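Local coordinates for 3-phosphoshikimate 1-carboxyvinyltransferase (Streptomyces sviceus, PDB 7M0O), which probably catalyses transfer of the enolpyruvyl group of phosphoenolpyruvate to the 5-hydroxyl of shikimate-3-phosphate, the sixth step of the pathway to chorismate, at residues A[8-13]-A[215-220]; A[12-17]-A[188-193]; A[112-117]-A[146-151]; A[153-158]-A[181-186]; A[159-164]-A[203-208]. All blocks are in the same frame, centred on the assembly; numbering follows the deposited sequence.

Contact 1: A[8-13]-A[215-220]; sequences KSITAR and TTYAIE
The hydroxyl oxygen of T11 sits 3.4 Å from the methyl carbon CG2 of I219, and it is gripped from beyond the contact by two backbone groups: it hydrogen-bonds to the carbonyl of S7 and to the amide of L31. A small hydroxyl suits this buried turn of helix 8-20. It satisfies main-chain groups locally, while I219 CG2 lies against the oxygen, the two side chains meeting at about a right angle.

I10 carries most of the apolar packing. A chi1 of -70° sets CG1 anti to the carbonyl carbon and leaves CG2 anti to the backbone N, facing segment 215-220, where this methyl touches I219 CD1 at 3.6 Å as the two isoleucines slide past each other in opposite directions. The same CG2 approaches the edge of the Y217 ring, 4.2 Å from CE2, near the ring plane. Branching suits both: one methyl of I10 serves two partners, while I219 spends CD1 on I10 and CG2 on T11. The I10 CD1 tip reaches to 4.2 Å from E220 OE1, but that carboxylate is engaged elsewhere, by the amide of L251 and the side chain of Q252.

Residues 8-13 open the helix that holds K8, S9 and R13, all predicted to bind shikimate-3-phosphate. Across the contact, residues 216-218 form an outermost strand of a four-stranded sheet, next to strand 24-28. The contact thus seats the helix against the end of strand 216-218 and the residues that follow it, mainly through hydrocarbon, with T11 and E220 finding polar partners nearby, so burying this face should cost little in lost hydrogen bonds.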
# COMPACT_ATOMS: atom_id res chain seq x y z
N LYS A 8 -0.95 -2.29 3.79
CA LYS A 8 0.37 -2.65 4.29
C LYS A 8 1.29 -1.43 4.35
O LYS A 8 1.98 -1.20 5.36
CB LYS A 8 0.98 -3.75 3.42
CG LYS A 8 2.49 -3.93 3.60
CD LYS A 8 2.84 -4.36 5.02
CE LYS A 8 4.35 -4.60 5.17
NZ LYS A 8 5.15 -3.35 4.97
N SER A 9 1.35 -0.65 3.27
CA SER A 9 2.29 0.46 3.25
C SER A 9 1.86 1.57 4.21
O SER A 9 2.72 2.26 4.77
CB SER A 9 2.45 1.01 1.83
OG SER A 9 1.24 1.55 1.35
N ILE A 10 0.56 1.76 4.41
CA ILE A 10 0.13 2.75 5.40
C ILE A 10 0.44 2.26 6.81
O ILE A 10 0.89 3.03 7.67
CB ILE A 10 -1.35 3.11 5.21
CG1 ILE A 10 -1.51 3.91 3.91
CG2 ILE A 10 -1.87 3.90 6.42
CD1 ILE A 10 -2.95 4.19 3.49
N THR A 11 0.25 0.96 7.08
CA THR A 11 0.56 0.44 8.40
C THR A 11 2.04 0.64 8.72
O THR A 11 2.40 1.02 9.84
CB THR A 11 0.17 -1.05 8.51
OG1 THR A 11 -1.26 -1.21 8.34
CG2 THR A 11 0.55 -1.61 9.88
N ALA A 12 2.90 0.45 7.72
CA ALA A 12 4.34 0.57 7.91
C ALA A 12 4.74 1.98 8.31
O ALA A 12 5.47 2.19 9.29
CB ALA A 12 5.06 0.16 6.62
N ARG A 13 4.31 2.98 7.52
CA ARG A 13 4.57 4.37 7.87
C ARG A 13 4.01 4.70 9.25
O ARG A 13 4.65 5.41 10.04
CB ARG A 13 3.95 5.31 6.83
CG ARG A 13 4.46 5.19 5.39
CD ARG A 13 3.59 6.14 4.56
NE ARG A 13 3.84 6.19 3.12
CZ ARG A 13 3.24 5.42 2.22
NH1 ARG A 13 2.36 4.48 2.58
NH2 ARG A 13 3.51 5.59 0.94
N THR A 215 -0.99 10.93 18.15
CA THR A 215 -2.41 11.07 17.86
C THR A 215 -3.05 9.68 17.84
O THR A 215 -2.38 8.66 18.03
CB THR A 215 -2.60 11.83 16.54
OG1 THR A 215 -3.98 12.21 16.40
CG2 THR A 215 -2.18 10.96 15.36
N THR A 216 -4.36 9.66 17.64
CA THR A 216 -5.06 8.43 17.29
C THR A 216 -5.15 8.41 15.77
O THR A 216 -5.68 9.35 15.17
CB THR A 216 -6.46 8.38 17.92
OG1 THR A 216 -6.35 8.14 19.33
CG2 THR A 216 -7.29 7.25 17.32
N TYR A 217 -4.60 7.36 15.14
CA TYR A 217 -4.50 7.30 13.69
C TYR A 217 -5.11 5.99 13.21
O TYR A 217 -4.61 4.91 13.55
CB TYR A 217 -3.05 7.43 13.19
CG TYR A 217 -3.02 7.58 11.68
CD1 TYR A 217 -3.26 8.81 11.08
CD2 TYR A 217 -2.82 6.48 10.87
CE1 TYR A 217 -3.28 8.94 9.70
CE2 TYR A 217 -2.84 6.59 9.50
CZ TYR A 217 -3.07 7.81 8.92
OH TYR A 217 -3.08 7.91 7.54
N ALA A 218 -6.18 6.09 12.43
CA ALA A 218 -6.85 4.94 11.85
C ALA A 218 -6.21 4.57 10.52
O ALA A 218 -6.06 5.44 9.64
CB ALA A 218 -8.34 5.23 11.66
N ILE A 219 -5.87 3.29 10.37
CA ILE A 219 -5.28 2.77 9.13
C ILE A 219 -6.40 2.44 8.16
O ILE A 219 -7.33 1.69 8.49
CB ILE A 219 -4.42 1.53 9.42
CG1 ILE A 219 -3.28 1.86 10.38
CG2 ILE A 219 -3.90 0.91 8.09
CD1 ILE A 219 -2.44 2.96 9.90
N GLU A 220 -6.30 2.97 6.94
CA GLU A 220 -7.30 2.68 5.91
C GLU A 220 -7.20 1.23 5.45
O GLU A 220 -6.09 0.70 5.29
CB GLU A 220 -7.11 3.58 4.69
CG GLU A 220 -7.52 5.02 4.88
CD GLU A 220 -7.12 5.92 3.72
OE1 GLU A 220 -6.87 5.43 2.58
OE2 GLU A 220 -7.04 7.14 3.95

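Contact 2: A[12-17]-A[188-193]; sequences ARALFL and LAMMRA
Where A14 and M190 face each other, with their CA atoms 7.6 Å apart, the helical segments 12-17 and 188-193 run in broadly the same direction, crossing at -34° with their axes 10.6 Å apart at closest approach. That spacing is filled mainly by one long, flexible side chain.

M190 stretches across with its sulfur beside R13: SD lies 3.5 Å from the carbon CD, the two chains meeting at about a right angle. A turn at the last torsion (chi3 66°) then brings the methyl onto helix 8-20, where CE rests 3.6 Å from A14 N and 3.8 Å from A14 CB. Alanine suits this place because its single methyl lets the thioether end settle close to the backbone. R13 lends only its aliphatic part here; its charged end is taken up by T187 through a hydrogen bond and by the ring of Y183 in a cation-pi contact.

One turn further on, L17 closes the C-terminal end of the interface. Its CD1 meets M190 CB at 4.0 Å, and CD2 makes a looser approach to M191 CG. A forked leucine is apt, since its two methyls are shared between consecutive methionines. Around the pair, L162 of helix 155-163 packs on both L17 and M191, while Y217 of strand 216-218 touches M190.

Buried, nearly co-directional helices packed against one another, with sheets outside them, are typical of a lobe of the EPSP synthase fold; here one of them also carries R13, a residue predicted to bind shikimate-3-phosphate.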
# COMPACT_ATOMS: atom_id res chain seq x y z
N ALA A 12 2.90 0.45 7.72
CA ALA A 12 4.34 0.57 7.91
C ALA A 12 4.74 1.98 8.31
O ALA A 12 5.47 2.19 9.29
CB ALA A 12 5.06 0.16 6.62
N ARG A 13 4.31 2.98 7.52
CA ARG A 13 4.57 4.37 7.87
C ARG A 13 4.01 4.70 9.25
O ARG A 13 4.65 5.41 10.04
CB ARG A 13 3.95 5.31 6.83
CG ARG A 13 4.46 5.19 5.39
CD ARG A 13 3.59 6.14 4.56
NE ARG A 13 3.84 6.19 3.12
CZ ARG A 13 3.24 5.42 2.22
NH1 ARG A 13 2.36 4.48 2.58
NH2 ARG A 13 3.51 5.59 0.94
N ALA A 14 2.79 4.24 9.55
CA ALA A 14 2.15 4.59 10.83
C ALA A 14 2.92 4.04 12.02
O ALA A 14 2.94 4.66 13.09
CB ALA A 14 0.72 4.07 10.86
N LEU A 15 3.52 2.85 11.87
CA LEU A 15 4.32 2.27 12.96
C LEU A 15 5.55 3.12 13.25
O LEU A 15 5.92 3.32 14.42
CB LEU A 15 4.74 0.84 12.61
CG LEU A 15 3.67 -0.23 12.73
CD1 LEU A 15 4.15 -1.55 12.13
CD2 LEU A 15 3.31 -0.41 14.17
N PHE A 16 6.21 3.60 12.20
CA PHE A 16 7.34 4.52 12.38
C PHE A 16 6.90 5.77 13.12
O PHE A 16 7.55 6.19 14.09
CB PHE A 16 7.93 4.87 11.01
CG PHE A 16 9.18 5.72 11.08
CD1 PHE A 16 9.12 7.05 11.50
CD2 PHE A 16 10.41 5.21 10.67
CE1 PHE A 16 10.27 7.85 11.55
CE2 PHE A 16 11.57 6.01 10.72
CZ PHE A 16 11.49 7.32 11.16
N LEU A 17 5.83 6.40 12.65
CA LEU A 17 5.36 7.65 13.26
C LEU A 17 4.95 7.43 14.72
O LEU A 17 5.25 8.27 15.59
CB LEU A 17 4.21 8.21 12.43
CG LEU A 17 4.67 8.66 11.04
CD1 LEU A 17 3.52 8.78 10.05
CD2 LEU A 17 5.38 10.01 11.17
N LEU A 188 3.51 12.27 2.92
CA LEU A 188 3.43 13.64 3.41
C LEU A 188 2.12 13.88 4.16
O LEU A 188 2.11 14.59 5.17
CB LEU A 188 3.57 14.63 2.25
CG LEU A 188 4.90 14.55 1.48
CD1 LEU A 188 5.03 15.72 0.52
CD2 LEU A 188 6.08 14.52 2.43
N ALA A 189 1.02 13.30 3.70
CA ALA A 189 -0.25 13.48 4.39
C ALA A 189 -0.22 12.83 5.78
O ALA A 189 -0.80 13.37 6.73
CB ALA A 189 -1.39 12.91 3.56
N MET A 190 0.44 11.68 5.90
CA MET A 190 0.51 11.03 7.21
C MET A 190 1.38 11.84 8.16
O MET A 190 1.05 12.00 9.35
CB MET A 190 1.03 9.60 7.05
CG MET A 190 0.05 8.69 6.28
SD MET A 190 0.57 6.97 6.15
CE MET A 190 0.48 6.47 7.88
N MET A 191 2.50 12.38 7.66
CA MET A 191 3.31 13.26 8.49
C MET A 191 2.51 14.47 8.97
O MET A 191 2.68 14.93 10.10
CB MET A 191 4.57 13.68 7.72
CG MET A 191 5.57 12.53 7.45
SD MET A 191 6.96 12.97 6.37
CE MET A 191 7.82 14.16 7.43
N ARG A 192 1.59 14.98 8.12
CA ARG A 192 0.74 16.10 8.53
C ARG A 192 -0.20 15.69 9.66
O ARG A 192 -0.43 16.46 10.59
CB ARG A 192 -0.06 16.64 7.34
CG ARG A 192 0.75 17.50 6.38
CD ARG A 192 -0.15 18.27 5.40
NE ARG A 192 -0.72 17.40 4.37
CZ ARG A 192 -0.14 17.13 3.21
NH1 ARG A 192 1.04 17.66 2.91
NH2 ARG A 192 -0.73 16.32 2.34
N ALA A 193 -0.73 14.46 9.61
CA ALA A 193 -1.57 13.97 10.69
C ALA A 193 -0.79 13.86 12.00
O ALA A 193 -1.39 13.92 13.08
CB ALA A 193 -2.18 12.61 10.33

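Contact 3: A[112-117]-A[146-151]; sequences LSRALR and VTLDAG. With K (potassium ion), chain C.
R114 lies across L148 and D149 at about a right angle to both, its CG trans to the backbone nitrogen (chi1 172°) and its chain bent twice before the guanidinium. R114 was modelled in two conformations, and what follows describes one of them, so its details are provisional. The group turns one face to T147 O, which sits 3.7 Å above its plane, while L148 CD1 lies at its edge. The D149 carboxylate is tilted 73° from the guanidinium, with OD2 3.7 Å from R114 NH1 and well out of its plane; this is a long salt bridge of charges alone, since no N-H points at the oxygen. R114 NH1 also comes 3.1 Å from D149 N, a doubtful detail of this conformer, since both are donors and cannot bond.

Beside the arginine the packing is apolar. A115 places CB 4.0 Å from V146 CG2 and 4.5 Å from L148 CD1, its small side chain allowing helix 110-118 to come near the edge strand 144-147. This strand is outermost in a mixed four-stranded sheet, where it runs parallel to 171-174, and the helix covers it together with helix 155-163, whose L160 packs on A115 and whose L157 touches L148. Beta-branched V146 suits the strand and presents a methyl to the helix.

On another side of the helix, R117 folds back on its own backbone: NE donates to S113 O at 3.0 Å, nearly straight at 164°. The R117 amide reaches the same oxygen from the opposite face of the carbonyl plane. R117 NH1 continues to E129 in a salt bridge, while R117 O binds the potassium ion at 3.0 Å alongside D118 O.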
# COMPACT_ATOMS: atom_id res chain seq x y z
N LEU A 112 19.43 3.94 0.93
CA LEU A 112 19.12 4.43 2.27
C LEU A 112 20.38 4.47 3.14
O LEU A 112 20.62 5.45 3.85
CB LEU A 112 18.06 3.55 2.92
CG LEU A 112 17.70 3.94 4.35
CD1 LEU A 112 17.21 5.39 4.44
CD2 LEU A 112 16.65 2.96 4.85
N SER A 113 21.20 3.42 3.09
CA SER A 113 22.37 3.42 3.96
C SER A 113 23.42 4.40 3.47
O SER A 113 24.20 4.93 4.28
CB SER A 113 22.94 2.00 4.09
OG SER A 113 23.66 1.65 2.93
N ARG A 114 23.47 4.66 2.16
CA ARG A 114 24.38 5.69 1.66
C ARG A 114 23.93 7.07 2.11
O ARG A 114 24.76 7.91 2.48
CB ARG A 114 24.45 5.61 0.13
CG ARG A 114 25.20 6.75 -0.54
CD ARG A 114 24.35 7.34 -1.65
NE ARG A 114 23.03 7.69 -1.12
CZ ARG A 114 21.88 7.54 -1.77
NH1 ARG A 114 21.85 7.04 -3.00
NH2 ARG A 114 20.77 7.89 -1.18
N ALA A 115 22.62 7.33 2.10
CA ALA A 115 22.10 8.61 2.54
C ALA A 115 22.32 8.82 4.04
O ALA A 115 22.66 9.92 4.46
CB ALA A 115 20.61 8.71 2.19
N LEU A 116 22.16 7.76 4.85
CA LEU A 116 22.37 7.90 6.29
C LEU A 116 23.84 8.22 6.60
O LEU A 116 24.13 9.01 7.50
CB LEU A 116 21.96 6.63 7.03
CG LEU A 116 20.44 6.39 7.11
CD1 LEU A 116 20.13 4.97 7.69
CD2 LEU A 116 19.76 7.45 7.95
N ARG A 117 24.75 7.57 5.88
CA ARG A 117 26.18 7.84 6.06
C ARG A 117 26.58 9.21 5.51
O ARG A 117 27.41 9.90 6.11
CB ARG A 117 26.99 6.71 5.45
CG ARG A 117 26.88 5.42 6.29
CD ARG A 117 27.62 4.28 5.61
NE ARG A 117 26.93 3.81 4.41
CZ ARG A 117 27.41 2.87 3.60
NH1 ARG A 117 28.57 2.29 3.88
NH2 ARG A 117 26.71 2.49 2.52
N VAL A 146 20.82 16.41 1.77
CA VAL A 146 21.20 15.06 1.35
C VAL A 146 20.61 14.81 -0.03
O VAL A 146 19.52 15.31 -0.35
CB VAL A 146 20.76 14.00 2.39
CG1 VAL A 146 19.24 14.03 2.58
CG2 VAL A 146 21.29 12.61 2.02
N THR A 147 21.34 14.08 -0.87
CA THR A 147 20.88 13.74 -2.21
C THR A 147 20.65 12.23 -2.26
O THR A 147 21.58 11.45 -2.05
CB THR A 147 21.89 14.17 -3.27
OG1 THR A 147 22.10 15.59 -3.19
CG2 THR A 147 21.37 13.83 -4.67
N LEU A 148 19.41 11.83 -2.52
CA LEU A 148 19.04 10.42 -2.55
C LEU A 148 19.00 9.93 -3.98
O LEU A 148 18.44 10.59 -4.86
CB LEU A 148 17.68 10.21 -1.87
CG LEU A 148 17.06 8.83 -2.05
CD1 LEU A 148 17.71 7.82 -1.13
CD2 LEU A 148 15.59 8.92 -1.75
N ASP A 149 19.59 8.75 -4.22
CA ASP A 149 19.56 8.15 -5.54
C ASP A 149 18.60 6.96 -5.58
O ASP A 149 19.00 5.85 -5.93
CB ASP A 149 20.97 7.74 -5.96
CG ASP A 149 21.82 8.92 -6.43
OD1 ASP A 149 21.42 9.58 -7.42
OD2 ASP A 149 22.87 9.19 -5.80
N ALA A 150 17.34 7.19 -5.22
CA ALA A 150 16.31 6.15 -5.20
C ALA A 150 15.24 6.48 -6.24
O ALA A 150 14.11 6.83 -5.90
CB ALA A 150 15.70 5.98 -3.80
N GLY A 151 15.61 6.35 -7.51
CA GLY A 151 14.64 6.48 -8.58
C GLY A 151 13.94 5.17 -8.88
O GLY A 151 13.41 4.98 -9.98
K K C . 29.01 12.42 5.94

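Contact 4: A[153-158]-A[181-186]; sequences SSQYLT and APYVEI
Contacts with the aromatic ring of Y183 come first. S154 covers one face, its CB making a CH-pi contact 3.7 Å from the ring centroid and 21° off the ring normal, with OG above the ring as well, 3.4 Å from its plane and over its centre. Serine suits this place because a single carbon and a hydroxyl lie flat on the ring without bulk. Across the other face comes R13 in a cation-pi contact, so the ring is held between the two.

At the ring's rim the neighbours are polar residues. T158 OG1 lies near the ring plane, 3.0 Å from CE2, its side chain crossing the tyrosine at about a right angle; its hydrogen-bonding partner is the hydroxyl of T187. The aliphatic CG of Q155 approaches Y183 OH at 3.4 Å, with the amide plane only 20° from that of the ring. The tyrosine reaches these partners because its CG is trans to its own nitrogen (chi1 -165°), which carries the ring across to helix 155-163.

Purely apolar packing is limited to L157 CD2 against V184 CG1, 3.8 Å apart. It lies on the flank of the interface, near L148 and V175, where aliphatic groups suit the surroundings.

S153, S154 and Q155 are predicted to bind shikimate-3-phosphate, as is R13 from helix 8-20. Through one ring, therefore, the contact couples the start of helix 155-163 to that arginine. The ring, with S154 over one face and R13 over the other, probably helps to position the arginine beside the predicted substrate-binding residues, and its pi cloud may partly offset the arginine's charge.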
# COMPACT_ATOMS: atom_id res chain seq x y z
N SER A 153 12.85 2.07 -5.87
CA SER A 153 12.03 1.72 -4.72
C SER A 153 11.61 2.97 -3.96
O SER A 153 12.42 3.87 -3.71
CB SER A 153 12.77 0.77 -3.79
OG SER A 153 13.37 1.49 -2.73
N SER A 154 10.34 3.02 -3.58
CA SER A 154 9.79 4.21 -2.95
C SER A 154 10.06 4.27 -1.45
O SER A 154 9.91 5.34 -0.85
CB SER A 154 8.28 4.29 -3.21
OG SER A 154 7.67 3.02 -3.02
N GLN A 155 10.44 3.14 -0.83
CA GLN A 155 10.59 3.11 0.62
C GLN A 155 11.80 3.91 1.10
O GLN A 155 11.81 4.30 2.27
CB GLN A 155 10.69 1.67 1.12
CG GLN A 155 9.35 1.10 1.58
CD GLN A 155 9.46 -0.31 2.12
OE1 GLN A 155 10.01 -0.54 3.19
NE2 GLN A 155 8.93 -1.28 1.37
N TYR A 156 12.80 4.15 0.25
CA TYR A 156 14.00 4.86 0.69
C TYR A 156 13.73 6.35 0.85
O TYR A 156 14.15 6.95 1.85
CB TYR A 156 15.16 4.64 -0.29
CG TYR A 156 15.52 3.18 -0.50
CD1 TYR A 156 15.47 2.28 0.56
CD2 TYR A 156 15.85 2.71 -1.76
CE1 TYR A 156 15.77 0.94 0.37
CE2 TYR A 156 16.16 1.36 -1.96
CZ TYR A 156 16.11 0.49 -0.89
OH TYR A 156 16.41 -0.84 -1.07
N LEU A 157 13.05 6.97 -0.12
CA LEU A 157 12.68 8.36 0.06
C LEU A 157 11.76 8.52 1.26
O LEU A 157 11.92 9.46 2.06
CB LEU A 157 12.02 8.89 -1.22
CG LEU A 157 11.46 10.31 -1.08
CD1 LEU A 157 12.56 11.31 -0.66
CD2 LEU A 157 10.78 10.77 -2.36
N THR A 158 10.82 7.59 1.44
CA THR A 158 9.86 7.73 2.53
C THR A 158 10.53 7.58 3.89
O THR A 158 10.21 8.32 4.83
CB THR A 158 8.73 6.72 2.32
OG1 THR A 158 7.82 7.25 1.34
CG2 THR A 158 7.99 6.41 3.60
N ALA A 181 4.67 11.14 -7.60
CA ALA A 181 4.34 9.77 -7.25
C ALA A 181 3.32 9.73 -6.10
O ALA A 181 3.46 10.43 -5.11
CB ALA A 181 5.59 9.00 -6.87
N PRO A 182 2.29 8.90 -6.26
CA PRO A 182 1.26 8.80 -5.20
C PRO A 182 1.82 8.38 -3.85
O PRO A 182 1.31 8.82 -2.81
CB PRO A 182 0.29 7.73 -5.75
CG PRO A 182 0.56 7.68 -7.23
CD PRO A 182 2.02 7.99 -7.39
N TYR A 183 2.86 7.54 -3.85
CA TYR A 183 3.45 7.05 -2.61
C TYR A 183 3.99 8.20 -1.78
O TYR A 183 3.80 8.24 -0.55
CB TYR A 183 4.56 6.05 -2.94
CG TYR A 183 5.03 5.18 -1.81
CD1 TYR A 183 4.51 3.90 -1.61
CD2 TYR A 183 6.03 5.62 -0.95
CE1 TYR A 183 4.96 3.09 -0.57
CE2 TYR A 183 6.48 4.83 0.09
CZ TYR A 183 5.94 3.57 0.28
OH TYR A 183 6.40 2.79 1.32
N VAL A 184 4.63 9.17 -2.42
CA VAL A 184 5.17 10.27 -1.63
C VAL A 184 4.05 11.15 -1.08
O VAL A 184 4.15 11.64 0.05
CB VAL A 184 6.20 11.08 -2.45
CG1 VAL A 184 7.14 10.15 -3.20
CG2 VAL A 184 5.53 12.07 -3.38
N GLU A 185 2.94 11.33 -1.81
CA GLU A 185 1.89 12.18 -1.27
C GLU A 185 1.23 11.55 -0.04
O GLU A 185 0.82 12.27 0.87
CB GLU A 185 0.83 12.51 -2.32
CG GLU A 185 -0.14 13.64 -1.90
CD GLU A 185 0.47 14.64 -0.92
OE1 GLU A 185 -0.05 14.77 0.22
OE2 GLU A 185 1.44 15.34 -1.29
N ILE A 186 1.11 10.22 -0.02
CA ILE A 186 0.59 9.54 1.17
C ILE A 186 1.53 9.74 2.36
O ILE A 186 1.07 9.99 3.49
CB ILE A 186 0.37 8.05 0.88
CG1 ILE A 186 -0.74 7.89 -0.17
CG2 ILE A 186 0.03 7.25 2.17
CD1 ILE A 186 -0.83 6.49 -0.70

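Contact 5: A[159-164]-A[203-208]; sequences ALLLLG and DVFVVP
L161 CD2 is one of two points where segment 159-164 meets strand 204-207. This one methyl touches F205 CB at 3.7 Å and V207 CG2 at 3.9 Å, lodging between two residues that alternate along the strand and so face the same way. L161 sets its CG trans to the carbonyl carbon (chi1 -70°), a torsion that brings the branch to the strand although the side chain starts off to one side. The leucine lies across V207 at about a right angle, and it comes to the F205 ring obliquely.

Next to this pair, V207 CG1 packs against the backbone around G164, 3.8 Å from G164 CA and 4.0 Å from L161 O. Glycine suits this place: a CB would point toward the strand and run into V207 CG1, so the bare CA lets this methyl come so close. G164 CA and V207 CA come within 5.5 Å, close for a helix and a strand.

Further out, the strand is fixed by backbone hydrogen bonds: F205 with I173 and V207 with L171 on one side, V206 with A199 on the other. The chain around G164 is held by G164 O to T167 OG1 and L162 O to Y212 OH. L188 and M191 of helix 182-193 add apolar cover around L161.

The interface itself is thus largely hydrocarbon, and the strand's polar backbone is used within its mixed four-stranded sheet. Such a contact should rest mainly on shape and hydrophobic burial, fastening the helix to the sheet at a point about 20 Å from the centre of the chain.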
# COMPACT_ATOMS: atom_id res chain seq x y z
N ALA A 159 11.51 6.68 4.00
CA ALA A 159 12.30 6.58 5.22
C ALA A 159 13.02 7.90 5.55
O ALA A 159 13.02 8.34 6.71
CB ALA A 159 13.31 5.44 5.10
N LEU A 160 13.63 8.55 4.54
CA LEU A 160 14.31 9.82 4.78
C LEU A 160 13.33 10.93 5.15
O LEU A 160 13.60 11.73 6.05
CB LEU A 160 15.13 10.23 3.55
CG LEU A 160 16.41 9.43 3.31
CD1 LEU A 160 17.10 9.91 2.05
CD2 LEU A 160 17.35 9.52 4.53
N LEU A 161 12.18 11.00 4.46
CA LEU A 161 11.16 11.97 4.85
C LEU A 161 10.73 11.76 6.29
O LEU A 161 10.65 12.71 7.08
CB LEU A 161 9.94 11.86 3.91
CG LEU A 161 10.14 12.36 2.48
CD1 LEU A 161 9.06 11.74 1.57
CD2 LEU A 161 10.08 13.88 2.44
N LEU A 162 10.47 10.50 6.67
CA LEU A 162 10.03 10.22 8.03
C LEU A 162 11.10 10.56 9.05
O LEU A 162 10.79 11.00 10.17
CB LEU A 162 9.60 8.76 8.14
CG LEU A 162 8.29 8.42 7.40
CD1 LEU A 162 8.07 6.92 7.35
CD2 LEU A 162 7.12 9.10 8.03
N LEU A 163 12.37 10.40 8.67
CA LEU A 163 13.49 10.73 9.57
C LEU A 163 13.60 12.23 9.85
O LEU A 163 14.01 12.63 10.95
CB LEU A 163 14.79 10.20 8.96
CG LEU A 163 16.13 10.62 9.60
CD1 LEU A 163 16.32 9.95 10.93
CD2 LEU A 163 17.30 10.28 8.68
N GLY A 164 13.24 13.07 8.87
CA GLY A 164 13.51 14.49 8.92
C GLY A 164 13.23 15.19 10.24
O GLY A 164 14.10 15.90 10.76
N ASP A 203 13.20 19.94 -6.84
CA ASP A 203 13.52 18.55 -6.57
C ASP A 203 13.88 18.29 -5.12
O ASP A 203 14.37 17.20 -4.80
CB ASP A 203 14.67 18.10 -7.48
CG ASP A 203 14.27 18.04 -8.95
OD1 ASP A 203 14.83 18.81 -9.75
OD2 ASP A 203 13.39 17.21 -9.31
N VAL A 204 13.64 19.25 -4.22
CA VAL A 204 14.07 19.18 -2.82
C VAL A 204 12.84 19.17 -1.91
O VAL A 204 12.01 20.08 -1.96
CB VAL A 204 15.00 20.34 -2.44
CG1 VAL A 204 15.34 20.29 -0.96
CG2 VAL A 204 16.26 20.32 -3.29
N PHE A 205 12.76 18.15 -1.05
CA PHE A 205 11.77 18.12 0.01
C PHE A 205 12.38 18.75 1.26
O PHE A 205 13.48 18.36 1.68
CB PHE A 205 11.33 16.68 0.30
CG PHE A 205 10.66 15.98 -0.86
CD1 PHE A 205 9.28 15.91 -0.94
CD2 PHE A 205 11.41 15.36 -1.84
CE1 PHE A 205 8.65 15.25 -1.99
CE2 PHE A 205 10.81 14.69 -2.90
CZ PHE A 205 9.41 14.64 -2.97
N VAL A 206 11.68 19.72 1.83
CA VAL A 206 12.19 20.54 2.92
C VAL A 206 11.41 20.16 4.18
O VAL A 206 10.25 20.57 4.36
CB VAL A 206 12.06 22.04 2.60
CG1 VAL A 206 12.49 22.87 3.79
CG2 VAL A 206 12.87 22.37 1.36
N VAL A 207 12.04 19.38 5.04
CA VAL A 207 11.39 18.78 6.21
C VAL A 207 11.91 19.48 7.45
O VAL A 207 13.13 19.48 7.68
CB VAL A 207 11.63 17.27 6.29
CG1 VAL A 207 10.78 16.67 7.42
CG2 VAL A 207 11.33 16.61 4.95
N PRO A 208 11.04 20.03 8.30
CA PRO A 208 11.49 20.81 9.45
C PRO A 208 11.87 19.93 10.63
O PRO A 208 11.43 18.77 10.73
CB PRO A 208 10.26 21.68 9.77
CG PRO A 208 9.10 20.81 9.38
CD PRO A 208 9.57 20.03 8.17

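From the N terminus, helix 8-20 opens contacts 1 and 2 together, through 8-13 and 12-17. Contact 3 then closes a short loop (112-117 with 146-151), nested inside both. Residues 153-158 and 159-164, largely on helix 155-163, open contacts 4 and 5; contact 4 closes at 181-186, within the loops of contacts 1 and 2. At 188-193 contact 2 closes, and at 203-208 contact 5 closes, crossing both contact 2 and contact 4. Contact 1 closes last, at 215-220, enclosing contacts 3, 4 and 5. Together they join four helices (8-20, 110-118, 155-163, 182-193) and strands of two sheets into one lobe, with contacts 3 and 5 reaching the same sheet.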